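Local atomic coordinates of xyloglucan-specific endo-beta-1,4-glucanase (Uncultured bacterium, PDB entry 4W88), a protein that hydrolyses internal beta-1,4-glucosidic linkages in the backbone of xyloglucan, a plant cell-wall polysaccharide, as a family 5 glycoside hydrolase. Residues Lys246-Lys257 / Asp289-Val299. The protein carries 1 engineered substitution. Sequence-based numbering, arbitrary orientation.
Sequences KNDITWQYNNIK and DYVGTLDQDGV
The Tyr-253 ring carries the methyl of Thr-293 over one face: CG2 lies 3.7 Å from the ring centroid, 22° off the normal and shifted toward CG, a CH-pi contact. At the phenol edge, near the ring plane, sits Asp-297 OD2, the plane of its carboxylate turned 28° from the ring. Tyr-253 OH donates to Asp-297 OD2 over 2.6 Å, meeting the lone pair that faces away from OD1. Leu-294 CD2 approaches obliquely, 3.7 Å from Tyr-253 CE1. The tyrosine reaches across to the turn Asp-295 to Gly-298 because its first torsion sets CG anti to the backbone N; there a Schellman motif with Gly-298 at positive phi closes helix 280-295. A phenylalanine in place of Tyr-253 would probably leave Asp-297 OD2 without its phenol donor and the turn less firmly tied to helix 246-261.

Beside the ring, Ile-249 packs CD1 at 4.0 Å from Tyr-290 CB and sets CG2 against Thr-293 OG1. Thr-293 OG1 donates to Asp-289 O of its own helix and accepts from a water that also bonds Thr-250 OG1, bridging the two helices. The extended Lys-246 crosses Asp-289 at about a right angle, its NZ making a long salt bridge of 3.5 Å to OD1; Asp-289 OD2 takes the indole N-H of Trp-241.

These are neighbouring outer helices of the TIM barrel, and strand 267-272 lies between them in sequence. The axes of segments 246-257 and 289-295 come within 10.0 Å at closest, 26° from parallel. Lys-257 NZ, whose strongest polar partner is Asp-262 in a salt bridge, adds a second salt bridge with a weak hydrogen bond of 3.2 Å to Asp-297 OD1. Phenol and ammonium thus take different oxygens of Asp-297, which probably stabilises its negative charge.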
# COMPACT_ATOMS: atom_id res chain seq x y z
N LYS A 246 -15.89 -12.88 -12.57
CA LYS A 246 -15.71 -12.96 -11.10
C LYS A 246 -14.74 -14.10 -10.74
O LYS A 246 -14.00 -14.04 -9.72
CB LYS A 246 -17.03 -13.12 -10.34
CG LYS A 246 -16.85 -13.19 -8.83
CD LYS A 246 -18.18 -13.30 -8.10
CE LYS A 246 -18.05 -13.13 -6.60
NZ LYS A 246 -19.41 -13.12 -6.03
N ASN A 247 -14.76 -15.15 -11.54
CA ASN A 247 -13.79 -16.28 -11.39
C ASN A 247 -12.31 -15.83 -11.29
O ASN A 247 -11.51 -16.48 -10.60
CB ASN A 247 -13.98 -17.32 -12.52
CG ASN A 247 -14.19 -16.64 -13.89
OD1 ASN A 247 -13.24 -16.09 -14.50
ND2 ASN A 247 -15.44 -16.60 -14.34
N ASP A 248 -11.94 -14.76 -11.99
CA ASP A 248 -10.57 -14.24 -11.90
C ASP A 248 -10.29 -13.80 -10.47
O ASP A 248 -9.16 -13.98 -9.93
CB ASP A 248 -10.34 -13.08 -12.85
CG ASP A 248 -10.24 -13.53 -14.32
OD1 ASP A 248 -10.41 -14.68 -14.68
OD2 ASP A 248 -9.97 -12.68 -15.14
N ILE A 249 -11.30 -13.15 -9.86
CA ILE A 249 -11.17 -12.69 -8.49
C ILE A 249 -11.09 -13.89 -7.53
O ILE A 249 -10.19 -13.98 -6.68
CB ILE A 249 -12.32 -11.80 -8.09
CG1 ILE A 249 -12.36 -10.53 -8.92
CG2 ILE A 249 -12.20 -11.42 -6.63
CD1 ILE A 249 -13.68 -9.71 -8.79
N THR A 250 -12.04 -14.81 -7.72
CA THR A 250 -12.15 -16.03 -6.89
C THR A 250 -10.92 -16.91 -6.88
O THR A 250 -10.48 -17.36 -5.80
CB THR A 250 -13.40 -16.82 -7.30
OG1 THR A 250 -14.52 -15.93 -7.21
CG2 THR A 250 -13.63 -17.97 -6.37
N TRP A 251 -10.40 -17.20 -8.05
CA TRP A 251 -9.23 -18.11 -8.24
C TRP A 251 -8.05 -17.54 -7.51
O TRP A 251 -7.37 -18.25 -6.78
CB TRP A 251 -8.95 -18.13 -9.75
CG TRP A 251 -8.20 -19.23 -10.38
CD1 TRP A 251 -7.14 -19.92 -9.86
CD2 TRP A 251 -8.39 -19.73 -11.74
NE1 TRP A 251 -6.68 -20.84 -10.79
CE2 TRP A 251 -7.42 -20.74 -11.95
CE3 TRP A 251 -9.29 -19.42 -12.78
CZ2 TRP A 251 -7.32 -21.46 -13.16
CZ3 TRP A 251 -9.18 -20.12 -14.00
CH2 TRP A 251 -8.20 -21.14 -14.17
N GLN A 252 -7.80 -16.24 -7.71
CA GLN A 252 -6.66 -15.59 -7.08
C GLN A 252 -6.85 -15.57 -5.56
O GLN A 252 -5.94 -15.91 -4.80
CB GLN A 252 -6.53 -14.19 -7.62
CG GLN A 252 -5.43 -13.39 -6.99
CD GLN A 252 -5.33 -12.00 -7.59
OE1 GLN A 252 -6.21 -11.15 -7.41
NE2 GLN A 252 -4.24 -11.75 -8.27
N TYR A 253 -8.05 -15.18 -5.10
CA TYR A 253 -8.34 -15.19 -3.68
C TYR A 253 -8.22 -16.58 -3.05
O TYR A 253 -7.80 -16.70 -1.90
CB TYR A 253 -9.73 -14.65 -3.44
CG TYR A 253 -10.09 -14.43 -1.99
CD1 TYR A 253 -9.61 -13.33 -1.30
CD2 TYR A 253 -10.91 -15.33 -1.29
CE1 TYR A 253 -9.92 -13.14 0.03
CE2 TYR A 253 -11.24 -15.13 0.04
CZ TYR A 253 -10.76 -14.01 0.70
OH TYR A 253 -11.08 -13.74 2.03
N ASN A 254 -8.56 -17.64 -3.77
CA ASN A 254 -8.38 -18.97 -3.19
C ASN A 254 -6.92 -19.31 -2.93
O ASN A 254 -6.60 -20.04 -2.01
CB ASN A 254 -9.12 -19.99 -4.03
CG ASN A 254 -10.63 -19.86 -3.84
OD1 ASN A 254 -11.12 -19.24 -2.87
ND2 ASN A 254 -11.36 -20.40 -4.76
N ASN A 255 -6.02 -18.74 -3.72
CA ASN A 255 -4.62 -18.90 -3.40
C ASN A 255 -4.19 -18.12 -2.16
O ASN A 255 -3.42 -18.61 -1.32
CB ASN A 255 -3.77 -18.53 -4.59
CG ASN A 255 -3.73 -19.64 -5.61
OD1 ASN A 255 -3.93 -20.84 -5.30
ND2 ASN A 255 -3.51 -19.27 -6.82
N ILE A 256 -4.70 -16.90 -2.02
CA ILE A 256 -4.46 -16.10 -0.83
C ILE A 256 -4.98 -16.87 0.42
O ILE A 256 -4.29 -16.94 1.43
CB ILE A 256 -5.09 -14.71 -0.98
CG1 ILE A 256 -4.36 -13.94 -2.12
CG2 ILE A 256 -4.94 -13.92 0.31
CD1 ILE A 256 -5.08 -12.70 -2.65
N LYS A 257 -6.17 -17.46 0.31
CA LYS A 257 -6.72 -18.31 1.35
C LYS A 257 -5.79 -19.54 1.68
O LYS A 257 -5.47 -19.81 2.84
CB LYS A 257 -8.13 -18.78 0.94
CG LYS A 257 -9.25 -18.03 1.67
CD LYS A 257 -10.64 -18.69 1.50
CE LYS A 257 -10.90 -19.74 2.53
NZ LYS A 257 -11.17 -19.16 3.86
N ASP A 289 -18.51 -7.52 -6.08
CA ASP A 289 -17.90 -8.83 -6.26
C ASP A 289 -16.53 -8.92 -5.64
O ASP A 289 -16.16 -9.97 -5.03
CB ASP A 289 -17.80 -9.16 -7.78
CG ASP A 289 -19.13 -9.60 -8.35
OD1 ASP A 289 -20.03 -10.00 -7.57
OD2 ASP A 289 -19.27 -9.58 -9.58
N TYR A 290 -15.78 -7.84 -5.77
CA TYR A 290 -14.38 -7.82 -5.32
C TYR A 290 -14.28 -7.63 -3.79
O TYR A 290 -13.73 -8.48 -3.07
CB TYR A 290 -13.62 -6.74 -6.07
CG TYR A 290 -12.21 -6.67 -5.57
CD1 TYR A 290 -11.22 -7.45 -6.10
CD2 TYR A 290 -11.91 -5.82 -4.54
CE1 TYR A 290 -9.92 -7.44 -5.57
CE2 TYR A 290 -10.67 -5.76 -4.02
CZ TYR A 290 -9.64 -6.55 -4.47
OH TYR A 290 -8.38 -6.46 -3.90
N VAL A 291 -14.85 -6.55 -3.28
CA VAL A 291 -14.83 -6.32 -1.83
C VAL A 291 -15.65 -7.36 -1.10
O VAL A 291 -15.25 -7.84 -0.02
CB VAL A 291 -15.19 -4.88 -1.46
CG1 VAL A 291 -15.06 -4.65 0.05
CG2 VAL A 291 -14.27 -3.89 -2.24
N GLY A 292 -16.77 -7.75 -1.69
CA GLY A 292 -17.55 -8.89 -1.16
C GLY A 292 -16.75 -10.20 -0.96
O GLY A 292 -16.95 -10.93 0.06
N THR A 293 -15.82 -10.45 -1.86
CA THR A 293 -14.97 -11.59 -1.77
C THR A 293 -14.03 -11.44 -0.55
O THR A 293 -13.89 -12.38 0.25
CB THR A 293 -14.14 -11.81 -3.06
OG1 THR A 293 -15.02 -12.14 -4.15
CG2 THR A 293 -13.12 -12.98 -2.88
N LEU A 294 -13.42 -10.26 -0.38
CA LEU A 294 -12.55 -9.97 0.78
C LEU A 294 -13.29 -10.08 2.10
O LEU A 294 -12.76 -10.64 3.10
CB LEU A 294 -11.93 -8.59 0.65
CG LEU A 294 -10.97 -8.41 -0.51
CD1 LEU A 294 -10.41 -7.00 -0.46
CD2 LEU A 294 -9.88 -9.47 -0.66
N ASP A 295 -14.52 -9.58 2.09
CA ASP A 295 -15.35 -9.55 3.32
C ASP A 295 -15.67 -10.94 3.86
O ASP A 295 -15.97 -11.10 5.04
CB ASP A 295 -16.63 -8.77 3.10
CG ASP A 295 -16.38 -7.28 2.93
OD1 ASP A 295 -15.29 -6.79 3.36
OD2 ASP A 295 -17.31 -6.59 2.42
N GLN A 296 -15.59 -11.95 3.03
CA GLN A 296 -15.89 -13.31 3.52
C GLN A 296 -14.98 -13.69 4.66
O GLN A 296 -15.36 -14.51 5.49
CB GLN A 296 -15.64 -14.32 2.43
CG GLN A 296 -16.47 -14.12 1.18
CD GLN A 296 -16.04 -15.12 0.12
OE1 GLN A 296 -14.93 -15.05 -0.49
NE2 GLN A 296 -16.87 -16.10 -0.03
N ASP A 297 -13.73 -13.21 4.63
CA ASP A 297 -12.78 -13.53 5.68
C ASP A 297 -12.32 -12.28 6.46
O ASP A 297 -11.30 -12.31 7.16
CB ASP A 297 -11.58 -14.31 5.11
CG ASP A 297 -11.99 -15.62 4.51
OD1 ASP A 297 -12.21 -16.55 5.34
OD2 ASP A 297 -12.19 -15.71 3.26
N GLY A 298 -13.07 -11.20 6.34
CA GLY A 298 -12.75 -9.94 7.02
C GLY A 298 -11.42 -9.32 6.60
O GLY A 298 -10.74 -8.61 7.42
N VAL A 299 -11.03 -9.56 5.35
CA VAL A 299 -9.80 -8.96 4.82
C VAL A 299 -10.10 -7.53 4.40
O VAL A 299 -11.12 -7.27 3.73
CB VAL A 299 -9.24 -9.80 3.65
CG1 VAL A 299 -8.03 -9.14 3.00
CG2 VAL A 299 -8.90 -11.20 4.14
O HOH W 1 -15.09 -14.94 -4.85